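Local coordinates for KLLA0E08119p (PDB 3VA7), which probably catalyses the ATP-dependent carboxylation of urea to urea-1-carboxylate through a biotin carried on its own carrier domain, here in the carboxylase part of a longer protein, at residues K692-L704 with V1195-V1207. Residues are numbered along the deposited sequence; the frame is centred on the assembly and turned at random.
With BTI (5-(hexahydro-2-oxo-1H-thieno[3,4-D]imidazol-6-yl)pentanal), chain B.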
# COMPACT_ATOMS: atom_id res chain seq x y z
N LYS A 692 -27.01 15.92 12.70
CA LYS A 692 -27.39 14.89 11.75
C LYS A 692 -26.15 14.40 10.98
O LYS A 692 -25.36 15.22 10.51
CB LYS A 692 -28.42 15.50 10.81
CG LYS A 692 -29.30 14.54 10.01
CD LYS A 692 -30.60 15.30 9.64
CE LYS A 692 -31.81 14.39 9.31
NZ LYS A 692 -32.10 13.21 10.23
N VAL A 693 -25.99 13.09 10.86
CA VAL A 693 -24.90 12.51 10.12
C VAL A 693 -25.04 12.64 8.58
O VAL A 693 -26.05 12.20 7.99
CB VAL A 693 -24.78 11.02 10.45
CG1 VAL A 693 -23.60 10.36 9.68
CG2 VAL A 693 -24.63 10.84 11.92
N HIS A 694 -24.01 13.19 7.94
CA HIS A 694 -24.00 13.62 6.51
C HIS A 694 -23.53 12.49 5.59
O HIS A 694 -22.73 11.62 5.99
CB HIS A 694 -23.05 14.82 6.45
CG HIS A 694 -22.86 15.44 5.10
ND1 HIS A 694 -22.30 14.77 4.03
CD2 HIS A 694 -23.06 16.71 4.68
CE1 HIS A 694 -22.20 15.60 3.00
NE2 HIS A 694 -22.65 16.79 3.37
N TYR A 695 -24.02 12.48 4.35
CA TYR A 695 -23.72 11.36 3.43
C TYR A 695 -22.20 11.14 3.20
O TYR A 695 -21.75 10.01 3.00
CB TYR A 695 -24.48 11.51 2.08
CG TYR A 695 -23.97 12.65 1.24
CD1 TYR A 695 -22.87 12.48 0.38
CD2 TYR A 695 -24.51 13.91 1.38
CE1 TYR A 695 -22.37 13.57 -0.35
CE2 TYR A 695 -24.04 14.99 0.66
CZ TYR A 695 -22.98 14.83 -0.21
OH TYR A 695 -22.55 15.94 -0.93
N ASN A 696 -21.43 12.25 3.19
CA ASN A 696 -19.99 12.19 3.14
C ASN A 696 -19.32 11.82 4.49
O ASN A 696 -18.68 12.67 5.13
CB ASN A 696 -19.44 13.51 2.58
CG ASN A 696 -19.35 13.50 1.04
OD1 ASN A 696 -19.37 12.42 0.40
ND2 ASN A 696 -19.28 14.70 0.43
N SER A 697 -19.44 10.56 4.90
CA SER A 697 -18.80 10.11 6.12
C SER A 697 -18.09 8.83 5.82
O SER A 697 -18.61 8.05 5.06
CB SER A 697 -19.82 9.86 7.22
OG SER A 697 -20.39 11.06 7.69
N ASN A 698 -16.92 8.60 6.39
CA ASN A 698 -16.21 7.32 6.20
C ASN A 698 -15.11 7.22 7.26
O ASN A 698 -15.12 8.00 8.21
CB ASN A 698 -15.64 7.09 4.79
CG ASN A 698 -14.57 8.10 4.39
OD1 ASN A 698 -14.32 9.10 5.06
ND2 ASN A 698 -13.94 7.85 3.26
N ARG A 699 -14.18 6.29 7.09
CA ARG A 699 -13.18 6.12 8.10
C ARG A 699 -12.27 7.34 8.26
O ARG A 699 -11.58 7.48 9.29
CB ARG A 699 -12.40 4.85 7.86
CG ARG A 699 -13.25 3.57 8.06
CD ARG A 699 -12.48 2.34 7.50
NE ARG A 699 -11.09 2.33 7.99
CZ ARG A 699 -10.66 1.71 9.10
NH1 ARG A 699 -11.48 0.96 9.85
NH2 ARG A 699 -9.36 1.80 9.42
N PHE A 700 -12.30 8.29 7.32
CA PHE A 700 -11.46 9.47 7.52
C PHE A 700 -12.12 10.33 8.58
O PHE A 700 -11.43 11.14 9.24
CB PHE A 700 -11.19 10.35 6.25
CG PHE A 700 -10.81 9.58 5.01
CD1 PHE A 700 -11.27 9.99 3.77
CD2 PHE A 700 -10.00 8.46 5.07
CE1 PHE A 700 -10.92 9.33 2.61
CE2 PHE A 700 -9.67 7.74 3.90
CZ PHE A 700 -10.13 8.19 2.68
N GLY A 701 -13.44 10.19 8.72
CA GLY A 701 -14.18 11.07 9.59
C GLY A 701 -15.64 11.11 9.23
O GLY A 701 -16.02 10.84 8.10
N VAL A 702 -16.47 11.49 10.19
CA VAL A 702 -17.90 11.42 10.08
C VAL A 702 -18.42 12.81 10.07
O VAL A 702 -18.31 13.52 11.04
CB VAL A 702 -18.49 10.52 11.19
CG1 VAL A 702 -20.01 10.68 11.32
CG2 VAL A 702 -18.09 9.03 10.90
N ARG A 703 -18.95 13.24 8.94
CA ARG A 703 -19.39 14.62 8.75
C ARG A 703 -20.81 14.90 9.38
O ARG A 703 -21.69 14.03 9.43
CB ARG A 703 -19.28 14.95 7.26
CG ARG A 703 -19.78 16.32 6.84
CD ARG A 703 -18.87 17.43 7.34
NE ARG A 703 -17.62 17.50 6.59
CZ ARG A 703 -16.72 18.46 6.75
NH1 ARG A 703 -16.90 19.41 7.67
NH2 ARG A 703 -15.62 18.46 6.02
N LEU A 704 -21.01 16.11 9.90
CA LEU A 704 -22.24 16.39 10.68
C LEU A 704 -23.00 17.56 10.09
O LEU A 704 -22.39 18.50 9.55
CB LEU A 704 -21.90 16.70 12.16
CG LEU A 704 -21.17 15.59 12.94
CD1 LEU A 704 -20.80 16.03 14.32
CD2 LEU A 704 -21.94 14.28 13.01
N VAL A 1195 -24.22 4.17 -15.58
CA VAL A 1195 -25.34 5.02 -16.03
C VAL A 1195 -25.33 6.38 -15.39
O VAL A 1195 -25.41 7.38 -16.10
CB VAL A 1195 -26.71 4.43 -15.69
CG1 VAL A 1195 -27.84 5.31 -16.32
CG2 VAL A 1195 -26.81 2.95 -16.12
N ILE A 1196 -25.26 6.40 -14.05
CA ILE A 1196 -25.06 7.65 -13.31
C ILE A 1196 -24.00 7.59 -12.18
O ILE A 1196 -23.61 6.52 -11.72
CB ILE A 1196 -26.38 8.22 -12.76
CG1 ILE A 1196 -26.79 7.48 -11.48
CG2 ILE A 1196 -27.47 8.19 -13.81
CD1 ILE A 1196 -27.17 8.41 -10.37
N ILE A 1197 -23.53 8.77 -11.77
CA ILE A 1197 -22.55 8.88 -10.70
C ILE A 1197 -23.07 9.70 -9.49
O ILE A 1197 -23.64 10.79 -9.63
CB ILE A 1197 -21.23 9.44 -11.21
CG1 ILE A 1197 -20.59 8.53 -12.28
CG2 ILE A 1197 -20.24 9.58 -10.12
CD1 ILE A 1197 -19.39 9.24 -13.00
N ILE A 1198 -22.82 9.17 -8.31
CA ILE A 1198 -23.24 9.77 -7.04
C ILE A 1198 -21.95 10.07 -6.33
O ILE A 1198 -20.93 9.43 -6.59
CB ILE A 1198 -24.18 8.67 -6.32
CG1 ILE A 1198 -25.61 8.75 -6.88
CG2 ILE A 1198 -24.18 8.60 -4.79
CD1 ILE A 1198 -26.05 10.16 -7.17
N GLU A 1199 -21.93 11.06 -5.46
CA GLU A 1199 -20.89 10.98 -4.40
C GLU A 1199 -21.54 10.45 -3.15
O GLU A 1199 -22.47 11.06 -2.62
CB GLU A 1199 -20.17 12.32 -4.11
CG GLU A 1199 -18.97 12.14 -3.14
CD GLU A 1199 -18.28 13.44 -2.76
OE1 GLU A 1199 -18.96 14.49 -2.60
OE2 GLU A 1199 -17.04 13.41 -2.61
N ALA A 1200 -21.05 9.30 -2.70
CA ALA A 1200 -21.45 8.70 -1.43
C ALA A 1200 -20.20 8.39 -0.62
O ALA A 1200 -19.27 7.73 -1.12
CB ALA A 1200 -22.20 7.45 -1.67
N MET A 1201 -20.15 8.84 0.64
CA MET A 1201 -19.05 8.44 1.53
C MET A 1201 -17.71 8.79 0.91
O MET A 1201 -16.80 7.97 0.92
CB MET A 1201 -19.10 6.95 1.81
CG MET A 1201 -20.38 6.53 2.47
SD MET A 1201 -20.39 4.74 2.65
CE MET A 1201 -21.27 4.26 1.16
N LYS A 1202 -17.62 10.02 0.39
CA LYS A 1202 -16.41 10.58 -0.21
C LYS A 1202 -15.88 9.79 -1.40
O LYS A 1202 -14.71 9.91 -1.77
CB LYS A 1202 -15.34 10.71 0.86
CG LYS A 1202 -15.88 11.26 2.15
CD LYS A 1202 -14.86 11.90 3.05
CE LYS A 1202 -15.43 11.86 4.45
NZ LYS A 1202 -14.60 12.36 5.58
N THR A 1203 -16.72 8.97 -2.00
CA THR A 1203 -16.32 8.14 -3.12
C THR A 1203 -17.17 8.45 -4.31
O THR A 1203 -18.32 8.75 -4.16
CB THR A 1203 -16.55 6.74 -2.79
OG1 THR A 1203 -15.89 6.52 -1.57
CG2 THR A 1203 -15.92 5.83 -3.80
N GLU A 1204 -16.56 8.39 -5.49
CA GLU A 1204 -17.26 8.54 -6.74
C GLU A 1204 -18.00 7.22 -7.00
O GLU A 1204 -17.38 6.23 -7.35
CB GLU A 1204 -16.23 8.86 -7.81
CG GLU A 1204 -16.58 8.40 -9.20
CD GLU A 1204 -15.80 9.10 -10.30
OE1 GLU A 1204 -16.01 8.74 -11.48
OE2 GLU A 1204 -14.97 9.99 -10.01
N MET A 1205 -19.32 7.21 -6.77
CA MET A 1205 -20.14 5.97 -6.90
C MET A 1205 -20.91 5.88 -8.24
O MET A 1205 -21.84 6.69 -8.56
CB MET A 1205 -21.14 5.83 -5.74
CG MET A 1205 -20.59 5.39 -4.40
SD MET A 1205 -20.85 3.64 -4.16
CE MET A 1205 -19.27 2.92 -4.65
N VAL A 1206 -20.49 4.90 -9.01
CA VAL A 1206 -21.14 4.61 -10.25
C VAL A 1206 -22.31 3.67 -9.95
O VAL A 1206 -22.11 2.57 -9.41
CB VAL A 1206 -20.15 3.94 -11.24
CG1 VAL A 1206 -20.88 3.27 -12.36
CG2 VAL A 1206 -19.18 4.97 -11.78
N VAL A 1207 -23.53 4.08 -10.27
CA VAL A 1207 -24.63 3.11 -10.32
C VAL A 1207 -24.75 2.63 -11.77
O VAL A 1207 -24.86 3.42 -12.67
CB VAL A 1207 -25.98 3.65 -9.68
CG1 VAL A 1207 -26.31 5.02 -10.18
CG2 VAL A 1207 -27.14 2.68 -9.91
C11 BTI B . -14.06 13.57 5.68
O11 BTI B . -14.17 14.42 4.74
C10 BTI B . -13.11 13.72 6.91
C9 BTI B . -12.27 14.99 6.78
C8 BTI B . -11.54 15.43 8.04
C7 BTI B . -11.12 16.92 8.07
C2 BTI B . -10.39 17.41 6.84
S1 BTI B . -8.90 16.52 6.52
C6 BTI B . -8.17 17.83 5.60
C5 BTI B . -8.79 19.13 6.06
N3 BTI B . -7.79 19.64 6.97
C3 BTI B . -8.21 19.59 8.20
O3 BTI B . -7.52 20.04 9.22
N2 BTI B . -9.43 19.08 8.29
C4 BTI B . -9.99 18.87 6.97
O HOH W 1 -21.35 15.43 -3.08
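The ring of Tyr-695 meets the biotin-carrier hairpin through its CD1 corner, which comes obliquely to the backbone O of Glu-1199, while CA of Ala-1200 sits at the ring edge, near its plane. CE1 of His-694 lies over one face of the ring, toward the rim. The phenyl ring of Phe-700 carries the amide ND2 of Asn-698 on one face, and its CD1 approaches CD of Lys-1202 obliquely, 4.1 Å away.

Flat groups also meet at Asn-696 and Glu-1199, where amide and carboxylate stand nearly perpendicular, 87° apart. Asn-696 ND2 gives a straight hydrogen bond to Glu-1199 OE1 (3.1 Å, 168°), in its own amide plane but from above the carboxylate. The other end of the amide, OD1, takes the backbone N of Lys-1202 at 3.0 Å, so one side chain holds both the strand and the turn of the hairpin. Glu-1199 reaches it with CG anti to the backbone N (chi1 -172°) and the rest of the chain extended; its OE2 is bound by Thr-1018 and by a salt bridge to Arg-945. Next door, Met-1201 N donates to Tyr-695 O at 3.1 Å, and Met-1201 CB rests on Ser-697 O.

Lys-1202 runs out extended, crossing Asn-698 at about a right angle, and its NZ, now an amide nitrogen, gives a weak hydrogen bond to Gly-701 O (3.3 Å). That NZ is joined covalently to C11 of the biotin group, which is also hydrogen-bonded to Asn-737 OD1 and to the backbone N of Gly-755. The type I' turn from Ala-1200 to Thr-1203 is the biotinyl-lysine hairpin of a biotin carboxyl carrier domain, here docked on the carboxyltransferase domain with biotin delivered into its active site.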